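Local coordinates for isomaltodextranase (Arthrobacter globiformis, PDB 5AWO), which hydrolyses alpha-1,6-glucosidic linkages in dextran-like polysaccharides, releasing successive isomaltose units from the non-reducing chain ends, at residues A71-D76 against T360-L365; Y206-D211 against H249-G254; A529-Y534 against V575-I580; W129-A134 against N167-L172. All blocks are in the same frame, centred on the assembly; numbering follows the deposited sequence.

Interaction 1 (A71-D76 against T360-L365); sequences ADFGYD and TNKEVL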
loop_
_atom_site.group_PDB
_atom_site.type_symbol
_atom_site.label_atom_id
_atom_site.label_comp_id
_atom_site.label_asym_id
_atom_site.label_seq_id
_atom_site.Cartn_x
_atom_site.Cartn_y
_atom_site.Cartn_z
ATOM N N ALA A 71 -5.991 -19.713 7.822
ATOM C CA ALA A 71 -7.173 -18.861 7.928
ATOM C C ALA A 71 -7.397 -18.382 9.345
ATOM O O ALA A 71 -7.810 -17.255 9.558
ATOM C CB ALA A 71 -8.411 -19.588 7.399
ATOM N N ASP A 72 -7.044 -19.219 10.323
ATOM C CA ASP A 72 -7.206 -18.825 11.726
ATOM C C ASP A 72 -6.236 -17.719 12.160
ATOM O O ASP A 72 -6.478 -17.043 13.160
ATOM C CB ASP A 72 -7.081 -20.033 12.660
ATOM C CG ASP A 72 -8.203 -21.029 12.456
ATOM O OD1 ASP A 72 -9.365 -20.576 12.361
ATOM O OD2 ASP A 72 -7.913 -22.238 12.342
ATOM N N PHE A 73 -5.167 -17.503 11.375
ATOM C CA PHE A 73 -4.228 -16.412 11.579
ATOM C C PHE A 73 -4.503 -15.233 10.655
ATOM O O PHE A 73 -3.700 -14.339 10.532
ATOM C CB PHE A 73 -2.811 -16.925 11.374
ATOM C CG PHE A 73 -2.383 -17.879 12.442
ATOM C CD1 PHE A 73 -1.868 -17.399 13.621
ATOM C CD2 PHE A 73 -2.538 -19.242 12.279
ATOM C CE1 PHE A 73 -1.517 -18.273 14.634
ATOM C CE2 PHE A 73 -2.166 -20.117 13.284
ATOM C CZ PHE A 73 -1.654 -19.622 14.458
ATOM N N GLY A 74 -5.673 -15.223 10.039
ATOM C CA GLY A 74 -6.119 -14.083 9.262
ATOM C C GLY A 74 -5.849 -14.186 7.780
ATOM O O GLY A 74 -6.260 -13.302 7.029
ATOM N N TYR A 75 -5.185 -15.252 7.325
ATOM C CA TYR A 75 -4.907 -15.401 5.890
ATOM C C TYR A 75 -6.156 -16.052 5.299
ATOM O O TYR A 75 -6.165 -17.240 5.015
ATOM C CB TYR A 75 -3.654 -16.250 5.635
ATOM C CG TYR A 75 -2.385 -15.661 6.208
ATOM C CD1 TYR A 75 -1.995 -15.937 7.506
ATOM C CD2 TYR A 75 -1.546 -14.863 5.432
ATOM C CE1 TYR A 75 -0.828 -15.426 8.024
ATOM C CE2 TYR A 75 -0.377 -14.333 5.957
ATOM C CZ TYR A 75 -0.016 -14.636 7.230
ATOM O OH TYR A 75 1.150 -14.122 7.713
ATOM N N ASP A 76 -7.189 -15.242 5.110
ATOM C CA ASP A 76 -8.505 -15.815 4.781
ATOM C C ASP A 76 -8.986 -15.482 3.404
ATOM O O ASP A 76 -10.119 -15.763 3.087
ATOM C CB ASP A 76 -9.548 -15.454 5.829
ATOM C CG ASP A 76 -9.691 -14.000 6.033
ATOM O OD1 ASP A 76 -9.252 -13.229 5.176
ATOM O OD2 ASP A 76 -10.241 -13.597 7.091
ATOM N N THR A 360 2.973 -17.005 11.167
ATOM C CA THR A 360 1.989 -17.145 12.247
ATOM C C THR A 360 2.503 -16.689 13.618
ATOM O O THR A 360 1.978 -17.119 14.655
ATOM C CB THR A 360 1.462 -18.585 12.307
ATOM O OG1 THR A 360 2.548 -19.482 12.586
ATOM C CG2 THR A 360 0.777 -18.952 10.996
ATOM N N ASN A 361 3.500 -15.811 13.658
ATOM C CA ASN A 361 3.905 -15.184 14.915
ATOM C C ASN A 361 2.866 -14.112 15.262
ATOM O O ASN A 361 2.738 -13.101 14.583
ATOM C CB ASN A 361 5.306 -14.585 14.766
ATOM C CG ASN A 361 5.790 -13.844 15.996
ATOM O OD1 ASN A 361 5.026 -13.254 16.747
ATOM N ND2 ASN A 361 7.084 -13.819 16.171
ATOM N N LYS A 362 2.092 -14.379 16.308
ATOM C CA LYS A 362 0.967 -13.517 16.659
ATOM C C LYS A 362 1.400 -12.091 16.955
ATOM O O LYS A 362 0.660 -11.150 16.636
ATOM C CB LYS A 362 0.168 -14.121 17.829
ATOM C CG LYS A 362 -0.618 -15.376 17.438
ATOM C CD LYS A 362 -0.957 -16.241 18.661
ATOM C CE LYS A 362 -1.445 -17.648 18.293
ATOM N NZ LYS A 362 -0.406 -18.717 18.108
ATOM N N GLU A 363 2.573 -11.896 17.561
ATOM C CA GLU A 363 3.016 -10.558 17.905
ATOM C C GLU A 363 3.428 -9.752 16.672
ATOM O O GLU A 363 3.197 -8.562 16.594
ATOM C CB GLU A 363 4.157 -10.590 18.922
ATOM C CG GLU A 363 3.795 -11.323 20.199
ATOM C CD GLU A 363 4.662 -10.876 21.352
ATOM O OE1 GLU A 363 4.575 -9.702 21.742
ATOM O OE2 GLU A 363 5.456 -11.703 21.853
ATOM N N VAL A 364 4.082 -10.410 15.720
ATOM C CA VAL A 364 4.437 -9.785 14.445
ATOM C C VAL A 364 3.159 -9.476 13.674
ATOM O O VAL A 364 2.989 -8.362 13.177
ATOM C CB VAL A 364 5.428 -10.669 13.664
ATOM C CG1 VAL A 364 5.649 -10.126 12.262
ATOM C CG2 VAL A 364 6.771 -10.758 14.395
ATOM N N LEU A 365 2.238 -10.432 13.633
ATOM C CA LEU A 365 0.948 -10.189 12.977
ATOM C C LEU A 365 0.201 -9.024 13.623
ATOM O O LEU A 365 -0.497 -8.269 12.921
ATOM C CB LEU A 365 0.063 -11.428 12.945
ATOM C CG LEU A 365 0.563 -12.555 12.022
ATOM C CD1 LEU A 365 -0.277 -13.809 12.237
ATOM C CD2 LEU A 365 0.577 -12.125 10.567
#
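F73 lays one face of its ring on T360. The T360 CB sits 3.7 Å from the centroid of the F73 ring and only 7° off the ring normal, a CH-pi contact, while T360 CG2 comes within 3.6 Å of F73 CD2 over the same face. With CG2 anti to its own carbonyl carbon (chi1 62° for OG1), T360 turns the methyl to the ring, and its OG1 bonds to the carbonyl of A356. At the rim of the same ring, near its plane, K362 brings NZ to 3.7 Å from F73 CE1; the lysine chain bends at its last torsion (chi4 88°) to get there. L365 touches both aromatic residues: CD1 lies 4.1 Å from F73 CB, and CD2 approaches Y75 OH at 3.5 Å.

Behind this shell, Y75 OH is bonded to the carbonyl of Y359 and the F73 carbonyl to R39. N361 caps helix 362-370, its OD1 taking a bond from V364 N at 3.2 Å. Helix 326-339 and barrel strand 343-345 back Y75 and L365. The contact is mostly apolar, with the K362 ammonium at the ring edge, so shape and ring contact join the 71-76 loop to the start of helix 362-370.

Interaction 2 (Y206-D211 against H249-G254); sequences YEDGRD and HMFQDG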
loop_
_atom_site.group_PDB
_atom_site.type_symbol
_atom_site.label_atom_id
_atom_site.label_comp_id
_atom_site.label_asym_id
_atom_site.label_seq_id
_atom_site.Cartn_x
_atom_site.Cartn_y
_atom_site.Cartn_z
ATOM N N TYR A 206 -0.436 -2.300 -21.097
ATOM C CA TYR A 206 -1.556 -1.486 -21.647
ATOM C C TYR A 206 -1.123 -0.040 -21.940
ATOM O O TYR A 206 -1.346 0.481 -23.035
ATOM C CB TYR A 206 -2.752 -1.489 -20.688
ATOM C CG TYR A 206 -3.823 -0.525 -21.133
ATOM C CD1 TYR A 206 -4.734 -0.894 -22.119
ATOM C CD2 TYR A 206 -3.916 0.747 -20.599
ATOM C CE1 TYR A 206 -5.692 -0.004 -22.557
ATOM C CE2 TYR A 206 -4.871 1.639 -21.041
ATOM C CZ TYR A 206 -5.755 1.252 -22.027
ATOM O OH TYR A 206 -6.699 2.193 -22.431
ATOM N N GLU A 207 -0.519 0.614 -20.967
ATOM C CA GLU A 207 -0.263 2.064 -21.056
ATOM C C GLU A 207 0.638 2.454 -22.224
ATOM O O GLU A 207 0.255 3.322 -23.048
ATOM C CB GLU A 207 0.311 2.595 -19.740
ATOM C CG GLU A 207 0.546 4.106 -19.761
ATOM C CD GLU A 207 0.912 4.731 -18.439
ATOM O OE1 GLU A 207 1.336 4.018 -17.495
ATOM O OE2 GLU A 207 0.790 5.985 -18.354
ATOM N N ASP A 208 1.825 1.861 -22.299
ATOM C CA ASP A 208 2.719 2.230 -23.409
ATOM C C ASP A 208 3.287 1.059 -24.213
ATOM O O ASP A 208 4.096 1.265 -25.102
ATOM C CB ASP A 208 3.799 3.223 -22.947
ATOM C CG ASP A 208 4.843 2.588 -22.107
ATOM O OD1 ASP A 208 4.724 1.377 -21.854
ATOM O OD2 ASP A 208 5.767 3.329 -21.705
ATOM N N GLY A 209 2.806 -0.152 -23.980
ATOM C CA GLY A 209 3.232 -1.284 -24.762
ATOM C C GLY A 209 4.706 -1.655 -24.674
ATOM O O GLY A 209 5.202 -2.368 -25.572
ATOM N N ARG A 210 5.371 -1.177 -23.613
ATOM C CA ARG A 210 6.815 -1.322 -23.424
ATOM C C ARG A 210 7.106 -2.095 -22.156
ATOM O O ARG A 210 6.422 -1.912 -21.154
ATOM C CB ARG A 210 7.504 0.060 -23.352
ATOM C CG ARG A 210 7.500 0.875 -24.647
ATOM C CD ARG A 210 8.317 2.161 -24.528
ATOM N NE ARG A 210 8.231 3.009 -25.739
ATOM C CZ ARG A 210 8.927 4.136 -25.957
ATOM N NH1 ARG A 210 9.820 4.592 -25.079
ATOM N NH2 ARG A 210 8.729 4.829 -27.083
ATOM N N ASP A 211 8.169 -2.905 -22.169
ATOM C CA ASP A 211 8.732 -3.497 -20.959
ATOM C C ASP A 211 10.254 -3.401 -21.044
ATOM O O ASP A 211 10.858 -3.887 -21.991
ATOM C CB ASP A 211 8.277 -4.946 -20.776
ATOM C CG ASP A 211 8.632 -5.487 -19.420
ATOM O OD1 ASP A 211 9.832 -5.399 -19.034
ATOM O OD2 ASP A 211 7.729 -5.971 -18.681
ATOM N N HIS A 249 3.645 1.554 -14.411
ATOM C CA HIS A 249 4.803 2.418 -14.664
ATOM C C HIS A 249 5.048 3.472 -13.576
ATOM O O HIS A 249 6.160 3.939 -13.436
ATOM C CB HIS A 249 4.693 3.098 -16.024
ATOM C CG HIS A 249 5.180 2.267 -17.172
ATOM N ND1 HIS A 249 6.346 1.524 -17.126
ATOM C CD2 HIS A 249 4.715 2.143 -18.438
ATOM C CE1 HIS A 249 6.558 0.959 -18.291
ATOM N NE2 HIS A 249 5.573 1.306 -19.105
ATOM N N MET A 250 3.994 3.867 -12.869
ATOM C CA MET A 250 4.069 4.882 -11.828
ATOM C C MET A 250 4.614 6.219 -12.309
ATOM O O MET A 250 5.330 6.912 -11.586
ATOM C CB MET A 250 4.932 4.370 -10.666
ATOM C CG MET A 250 4.450 3.077 -10.035
ATOM S SD MET A 250 2.907 3.272 -9.108
ATOM C CE MET A 250 3.526 4.047 -7.618
ATOM N N PHE A 251 4.269 6.600 -13.536
ATOM C CA PHE A 251 4.747 7.869 -14.047
ATOM C C PHE A 251 4.258 9.051 -13.176
ATOM O O PHE A 251 3.274 8.959 -12.432
ATOM C CB PHE A 251 4.270 8.060 -15.504
ATOM C CG PHE A 251 4.873 7.105 -16.499
ATOM C CD1 PHE A 251 6.234 6.807 -16.506
ATOM C CD2 PHE A 251 4.071 6.535 -17.486
ATOM C CE1 PHE A 251 6.773 5.949 -17.461
ATOM C CE2 PHE A 251 4.607 5.677 -18.438
ATOM C CZ PHE A 251 5.961 5.383 -18.425
ATOM N N GLN A 252 4.970 10.164 -13.267
ATOM C CA GLN A 252 4.639 11.368 -12.514
ATOM C C GLN A 252 4.476 11.055 -11.019
ATOM O O GLN A 252 3.492 11.420 -10.385
ATOM C CB GLN A 252 3.361 12.013 -13.059
ATOM C CG GLN A 252 3.388 12.352 -14.537
ATOM C CD GLN A 252 2.131 13.103 -14.945
ATOM O OE1 GLN A 252 1.024 12.574 -14.848
ATOM N NE2 GLN A 252 2.293 14.352 -15.376
ATOM N N ASP A 253 5.481 10.360 -10.481
ATOM C CA ASP A 253 5.536 10.020 -9.060
ATOM C C ASP A 253 4.276 9.268 -8.639
ATOM O O ASP A 253 3.717 9.495 -7.581
ATOM C CB ASP A 253 5.747 11.289 -8.239
ATOM C CG ASP A 253 6.281 11.021 -6.830
ATOM O OD1 ASP A 253 6.795 9.917 -6.547
ATOM O OD2 ASP A 253 6.203 11.953 -6.003
ATOM N N GLY A 254 3.860 8.339 -9.483
ATOM C CA GLY A 254 2.718 7.502 -9.190
ATOM C C GLY A 254 1.346 8.171 -9.161
ATOM O O GLY A 254 0.425 7.647 -8.531
HETATM O O HOH W 1 1.376 1.713 -16.076
HETATM O O HOH W 2 1.957 5.289 -14.910
#
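H249 points its imidazole at D208, and NE2 donates to D208 OD1 at 2.9 Å. The acceptor lies close to the imidazole plane, but the donor stands above the carboxylate plane, the two planes being 70° apart. From the opposite face of that carboxylate R210 N reaches the same OD1, closing an Asx turn, so two donors hold this oxygen. An asparagine in place of D208 would probably hold H249 less firmly, the negative charge facing its imidazole being lost.

E207, its CG anti to the backbone N (chi1 -178°) and its chain extended, reaches toward F251. A water accepting from H249 N donates to E207 OE1, and a second, accepting from F251 N, lies 2.9 Å from E207 OE1. Its OE2 lies 3.4 Å from F251 CD2, at the edge of that ring, and pairs with R223.

The contact joins the end of helix 203-208 and strand 210-211 to the loop leading into helix 251-260, with helix 223-237 alongside E207 and F251 and W289 N bonded to H249 ND1.

Interaction 3 (A529-Y534 against V575-I580); sequences AIRYRY and VADGTI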
loop_
_atom_site.group_PDB
_atom_site.type_symbol
_atom_site.label_atom_id
_atom_site.label_comp_id
_atom_site.label_asym_id
_atom_site.label_seq_id
_atom_site.Cartn_x
_atom_site.Cartn_y
_atom_site.Cartn_z
ATOM N N ALA A 529 -7.833 17.585 23.752
ATOM C CA ALA A 529 -6.804 18.644 23.622
ATOM C C ALA A 529 -5.614 18.312 22.682
ATOM O O ALA A 529 -4.850 17.370 22.935
ATOM C CB ALA A 529 -6.259 18.998 24.985
ATOM N N ILE A 530 -5.416 19.131 21.651
ATOM C CA ILE A 530 -4.354 18.889 20.656
ATOM C C ILE A 530 -3.305 20.002 20.616
ATOM O O ILE A 530 -3.630 21.172 20.828
ATOM C CB ILE A 530 -4.950 18.668 19.254
ATOM C CG1 ILE A 530 -3.846 18.401 18.222
ATOM C CG2 ILE A 530 -5.798 19.860 18.798
ATOM C CD1 ILE A 530 -4.364 17.738 16.972
ATOM N N ARG A 531 -2.051 19.634 20.334
ATOM C CA ARG A 531 -0.956 20.583 20.151
ATOM C C ARG A 531 -0.226 20.325 18.831
ATOM O O ARG A 531 -0.136 19.176 18.397
ATOM C CB ARG A 531 0.027 20.520 21.324
ATOM C CG ARG A 531 -0.522 21.083 22.638
ATOM C CD ARG A 531 0.476 20.972 23.786
ATOM N NE ARG A 531 0.763 19.585 24.167
ATOM C CZ ARG A 531 -0.069 18.775 24.825
ATOM N NH1 ARG A 531 -1.279 19.184 25.222
ATOM N NH2 ARG A 531 0.316 17.525 25.095
ATOM N N TYR A 532 0.300 21.384 18.220
ATOM C CA TYR A 532 1.008 21.318 16.937
ATOM C C TYR A 532 2.360 22.023 17.063
ATOM O O TYR A 532 2.403 23.246 17.270
ATOM C CB TYR A 532 0.198 22.023 15.832
ATOM C CG TYR A 532 -1.272 21.703 15.725
ATOM C CD1 TYR A 532 -2.221 22.352 16.529
ATOM C CD2 TYR A 532 -1.753 20.819 14.755
ATOM C CE1 TYR A 532 -3.570 22.081 16.397
ATOM C CE2 TYR A 532 -3.102 20.531 14.628
ATOM C CZ TYR A 532 -4.028 21.168 15.443
ATOM O OH TYR A 532 -5.365 20.866 15.288
ATOM N N ARG A 533 3.473 21.294 16.970
ATOM C CA ARG A 533 4.778 21.940 16.961
ATOM C C ARG A 533 5.131 22.281 15.528
ATOM O O ARG A 533 5.144 21.393 14.656
ATOM C CB ARG A 533 5.889 21.100 17.617
ATOM C CG ARG A 533 7.172 21.883 17.847
ATOM C CD ARG A 533 8.182 21.151 18.717
ATOM N NE ARG A 533 9.251 22.041 19.190
ATOM C CZ ARG A 533 10.500 22.100 18.733
ATOM N NH1 ARG A 533 10.934 21.299 17.762
ATOM N NH2 ARG A 533 11.361 22.951 19.270
ATOM N N TYR A 534 5.434 23.551 15.289
ATOM C CA TYR A 534 5.507 24.096 13.943
ATOM C C TYR A 534 6.576 25.187 13.829
ATOM O O TYR A 534 7.026 25.734 14.842
ATOM C CB TYR A 534 4.138 24.694 13.562
ATOM C CG TYR A 534 3.919 26.061 14.189
ATOM C CD1 TYR A 534 3.468 26.179 15.498
ATOM C CD2 TYR A 534 4.230 27.218 13.490
ATOM C CE1 TYR A 534 3.294 27.428 16.088
ATOM C CE2 TYR A 534 4.064 28.469 14.076
ATOM C CZ TYR A 534 3.608 28.556 15.372
ATOM O OH TYR A 534 3.448 29.807 15.959
ATOM N N VAL A 575 4.504 26.008 19.561
ATOM C CA VAL A 575 3.441 25.051 19.764
ATOM C C VAL A 575 2.100 25.779 19.750
ATOM O O VAL A 575 1.827 26.622 20.620
ATOM C CB VAL A 575 3.615 24.279 21.090
ATOM C CG1 VAL A 575 2.497 23.266 21.258
ATOM C CG2 VAL A 575 4.997 23.623 21.143
ATOM N N ALA A 576 1.279 25.489 18.748
ATOM C CA ALA A 576 -0.090 25.978 18.720
ATOM C C ALA A 576 -0.963 25.016 19.490
ATOM O O ALA A 576 -0.719 23.799 19.495
ATOM C CB ALA A 576 -0.581 26.120 17.292
ATOM N N ASP A 577 -1.971 25.562 20.160
ATOM C CA ASP A 577 -2.899 24.787 20.958
ATOM C C ASP A 577 -4.246 24.746 20.287
ATOM O O ASP A 577 -4.663 25.714 19.632
ATOM C CB ASP A 577 -3.080 25.421 22.337
ATOM C CG ASP A 577 -1.816 25.421 23.156
ATOM O OD1 ASP A 577 -0.825 24.759 22.773
ATOM O OD2 ASP A 577 -1.814 26.097 24.205
ATOM N N GLY A 578 -4.952 23.643 20.483
ATOM C CA GLY A 578 -6.285 23.517 19.977
ATOM C C GLY A 578 -7.117 22.487 20.691
ATOM O O GLY A 578 -6.678 21.848 21.650
ATOM N N THR A 579 -8.332 22.349 20.196
ATOM C CA THR A 579 -9.298 21.400 20.679
ATOM C C THR A 579 -9.852 20.703 19.460
ATOM O O THR A 579 -10.251 21.346 18.492
ATOM C CB THR A 579 -10.458 22.115 21.407
ATOM O OG1 THR A 579 -9.983 22.632 22.644
ATOM C CG2 THR A 579 -11.618 21.159 21.678
ATOM N N ILE A 580 -9.907 19.383 19.521
ATOM C CA ILE A 580 -10.397 18.601 18.412
ATOM C C ILE A 580 -11.385 17.581 18.962
ATOM O O ILE A 580 -11.135 16.984 20.011
ATOM C CB ILE A 580 -9.205 17.962 17.653
ATOM C CG1 ILE A 580 -9.655 17.390 16.315
ATOM C CG2 ILE A 580 -8.508 16.911 18.509
ATOM C CD1 ILE A 580 -8.493 17.021 15.408
#
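I530 and G578 form one hydrogen-bonded antiparallel pair, Y532 and A576 the next. The backbone bonds are I530 N to G578 O at 3.0 Å and G578 N back to I530 O, then the reciprocal pair between Y532 and A576. In the non-hydrogen-bonded positions, alpha-carbon hydrogens turn to carbonyls: R531 CA lies 3.3 Å from A576 O, and V575 CA 3.2 Å from Y532 O.

Apolar contacts gather on the face carrying I530, Y532, A576 and I580. The CG2 methyls of I530 and I580 meet at 4.0 Å, and Y532 CD1 approaches the methyl of A576, which Y534 reaches with CE1 from beside the strand. G578 lies under I530 CG2, and a side chain at that position would be tight against this methyl.

The face with R531, R533, V575 and D577 is more polar. There V575 CG1 leans on R531 CB at 3.7 Å, and the D577 carboxylate touches the aliphatic part of R531, whose guanidinium, after a bend at chi3 (-66°), goes to E607 and D609 instead.

Strand 601-609 flanks 526-535 on its other edge, and strands 542-549 and 555-564 cover the apolar face: the two-sheet beta sandwich of a family 35 carbohydrate-binding module.

Interaction 4 (W129-A134 against N167-L172); sequences WVHRAA and NQLYWL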
loop_
_atom_site.group_PDB
_atom_site.type_symbol
_atom_site.label_atom_id
_atom_site.label_comp_id
_atom_site.label_asym_id
_atom_site.label_seq_id
_atom_site.Cartn_x
_atom_site.Cartn_y
_atom_site.Cartn_z
ATOM N N TRP A 129 -8.933 -6.452 -20.311
ATOM C CA TRP A 129 -8.768 -7.607 -21.162
ATOM C C TRP A 129 -10.127 -7.981 -21.723
ATOM O O TRP A 129 -11.125 -8.022 -20.969
ATOM C CB TRP A 129 -8.156 -8.819 -20.439
ATOM C CG TRP A 129 -6.669 -8.732 -20.224
ATOM C CD1 TRP A 129 -5.761 -8.136 -21.026
ATOM C CD2 TRP A 129 -5.945 -9.280 -19.128
ATOM N NE1 TRP A 129 -4.485 -8.273 -20.484
ATOM C CE2 TRP A 129 -4.584 -8.963 -19.315
ATOM C CE3 TRP A 129 -6.314 -10.022 -18.004
ATOM C CZ2 TRP A 129 -3.591 -9.366 -18.420
ATOM C CZ3 TRP A 129 -5.335 -10.390 -17.094
ATOM C CH2 TRP A 129 -3.983 -10.059 -17.309
ATOM N N VAL A 130 -10.148 -8.290 -23.014
ATOM C CA VAL A 130 -11.337 -8.816 -23.666
ATOM C C VAL A 130 -10.937 -10.115 -24.352
ATOM O O VAL A 130 -10.057 -10.103 -25.241
ATOM C CB VAL A 130 -11.880 -7.800 -24.698
ATOM C CG1 VAL A 130 -13.220 -8.270 -25.224
ATOM C CG2 VAL A 130 -12.002 -6.399 -24.106
ATOM N N HIS A 131 -11.539 -11.228 -23.978
ATOM C CA HIS A 131 -11.085 -12.499 -24.533
ATOM C C HIS A 131 -11.477 -12.636 -25.999
ATOM O O HIS A 131 -12.606 -12.323 -26.370
ATOM C CB HIS A 131 -11.616 -13.703 -23.757
ATOM C CG HIS A 131 -10.755 -14.906 -23.912
ATOM N ND1 HIS A 131 -10.691 -15.640 -25.080
ATOM C CD2 HIS A 131 -9.797 -15.417 -23.103
ATOM C CE1 HIS A 131 -9.808 -16.610 -24.942
ATOM N NE2 HIS A 131 -9.236 -16.482 -23.754
ATOM N N ARG A 132 -10.571 -13.153 -26.817
ATOM C CA ARG A 132 -10.851 -13.371 -28.228
ATOM C C ARG A 132 -12.102 -14.245 -28.428
ATOM O O ARG A 132 -12.869 -14.015 -29.365
ATOM C CB ARG A 132 -9.641 -14.002 -28.911
ATOM C CG ARG A 132 -9.742 -14.152 -30.402
ATOM C CD ARG A 132 -8.416 -14.678 -30.914
ATOM N NE ARG A 132 -8.412 -14.902 -32.352
ATOM C CZ ARG A 132 -7.318 -15.085 -33.084
ATOM N NH1 ARG A 132 -6.118 -15.076 -32.518
ATOM N NH2 ARG A 132 -7.422 -15.284 -34.401
ATOM N N ALA A 133 -12.339 -15.210 -27.561
ATOM C CA ALA A 133 -13.525 -16.082 -27.690
ATOM C C ALA A 133 -14.819 -15.286 -27.517
ATOM O O ALA A 133 -15.872 -15.625 -28.093
ATOM C CB ALA A 133 -13.468 -17.225 -26.689
ATOM N N ALA A 134 -14.777 -14.254 -26.684
ATOM C CA ALA A 134 -15.968 -13.438 -26.493
ATOM C C ALA A 134 -16.166 -12.509 -27.684
ATOM O O ALA A 134 -17.303 -12.284 -28.119
ATOM C CB ALA A 134 -15.881 -12.642 -25.198
ATOM N N ASN A 167 -2.095 -13.767 -28.660
ATOM C CA ASN A 167 -3.222 -13.657 -29.573
ATOM C C ASN A 167 -4.534 -14.168 -29.008
ATOM O O ASN A 167 -5.449 -14.532 -29.765
ATOM C CB ASN A 167 -2.865 -14.351 -30.891
ATOM C CG ASN A 167 -2.840 -15.860 -30.780
ATOM O OD1 ASN A 167 -2.894 -16.449 -29.699
ATOM N ND2 ASN A 167 -2.766 -16.513 -31.939
ATOM N N GLN A 168 -4.656 -14.151 -27.676
ATOM C CA GLN A 168 -5.838 -14.673 -27.009
ATOM C C GLN A 168 -6.640 -13.617 -26.261
ATOM O O GLN A 168 -7.852 -13.799 -26.064
ATOM C CB GLN A 168 -5.465 -15.805 -26.057
ATOM C CG GLN A 168 -4.920 -17.035 -26.805
ATOM C CD GLN A 168 -5.948 -17.644 -27.750
ATOM O OE1 GLN A 168 -5.690 -17.810 -28.948
ATOM N NE2 GLN A 168 -7.110 -17.967 -27.227
ATOM N N LEU A 169 -5.989 -12.549 -25.802
ATOM C CA LEU A 169 -6.651 -11.475 -25.091
ATOM C C LEU A 169 -6.443 -10.186 -25.849
ATOM O O LEU A 169 -5.303 -9.847 -26.217
ATOM C CB LEU A 169 -6.041 -11.299 -23.677
ATOM C CG LEU A 169 -6.139 -12.492 -22.722
ATOM C CD1 LEU A 169 -5.278 -12.314 -21.481
ATOM C CD2 LEU A 169 -7.576 -12.736 -22.332
ATOM N N TYR A 170 -7.520 -9.458 -26.147
ATOM C CA TYR A 170 -7.386 -8.116 -26.649
ATOM C C TYR A 170 -7.211 -7.131 -25.521
ATOM O O TYR A 170 -7.727 -7.357 -24.416
ATOM C CB TYR A 170 -8.649 -7.684 -27.415
ATOM C CG TYR A 170 -8.852 -8.337 -28.749
ATOM C CD1 TYR A 170 -9.558 -9.528 -28.871
ATOM C CD2 TYR A 170 -8.350 -7.754 -29.906
ATOM C CE1 TYR A 170 -9.736 -10.131 -30.115
ATOM C CE2 TYR A 170 -8.530 -8.353 -31.148
ATOM C CZ TYR A 170 -9.229 -9.533 -31.236
ATOM O OH TYR A 170 -9.415 -10.135 -32.473
ATOM N N TRP A 171 -6.554 -6.011 -25.785
ATOM C CA TRP A 171 -6.718 -4.854 -24.943
ATOM C C TRP A 171 -7.952 -4.081 -25.415
ATOM O O TRP A 171 -8.130 -3.833 -26.606
ATOM C CB TRP A 171 -5.511 -3.925 -25.011
ATOM C CG TRP A 171 -4.307 -4.355 -24.219
ATOM C CD1 TRP A 171 -3.034 -4.519 -24.697
ATOM C CD2 TRP A 171 -4.233 -4.584 -22.804
ATOM N NE1 TRP A 171 -2.196 -4.871 -23.689
ATOM C CE2 TRP A 171 -2.894 -4.912 -22.511
ATOM C CE3 TRP A 171 -5.159 -4.545 -21.762
ATOM C CZ2 TRP A 171 -2.454 -5.199 -21.208
ATOM C CZ3 TRP A 171 -4.725 -4.829 -20.466
ATOM C CH2 TRP A 171 -3.385 -5.166 -20.199
ATOM N N LEU A 172 -8.799 -3.717 -24.470
ATOM C CA LEU A 172 -9.976 -2.895 -24.725
ATOM C C LEU A 172 -9.612 -1.566 -25.316
ATOM O O LEU A 172 -8.647 -0.963 -24.909
ATOM C CB LEU A 172 -10.705 -2.676 -23.392
ATOM C CG LEU A 172 -11.858 -1.661 -23.396
ATOM C CD1 LEU A 172 -12.987 -2.245 -24.197
ATOM C CD2 LEU A 172 -12.284 -1.344 -21.974
#
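W129 overlaps W171 in an offset stack, its five-membered ring 4.4 Å from the six-membered ring of W171 with the planes at 29°; NE1 stands over the W171 face, 3.3 Å from W171 CH2. On the opposite face of W129, L169 CD1 lies 3.9 Å from the centroid of the five-membered ring. One residue on, the backbones pair: V130 N to Y170 O and Y170 N to V130 O.

This two-stranded antiparallel ribbon is an excursion from the (beta/alpha)8 barrel, beginning just after strand 120-124. It brings W129 to about 5 Å, side chain to side chain, from the probable nucleophile D201.

H131, at the N-cap, has CG anti to its backbone N (chi1 -156°), which lets ND1 accept from A133 N at 3.0 Å; its NE2 bonds to the carbonyl of E85. Q168 O lies over the imidazole face and accepts from R132 N. An alanine here would probably leave A133 N without its cap and the E85 carbonyl without its partner. R132 extends, and NH1 donates to N167 O along a carbonyl lone pair.

In the fold
Along the chain, interactions 4 and 2 come in that order between the two segments of interaction 1, and interaction 3 follows last. Interactions 1, 2 and 4 belong to the catalytic (beta/alpha)8 barrel. Interactions 2 and 4, with centres about 21 Å apart, meet directly where Y206 packs on W171 and L172. Both flank the region of the likely nucleophile D201, about 11 Å from the H249 side chain. Interaction 1 is on the opposite side of the chain's centre from interaction 2, about 35 Å between centres, tying the loop before strand 77-79 to the helix following the last barrel strand. Interaction 3 lies in the carbohydrate-binding module, about 56 Å from interaction 4 between centres, so this module lies well away from the barrel's active-site region.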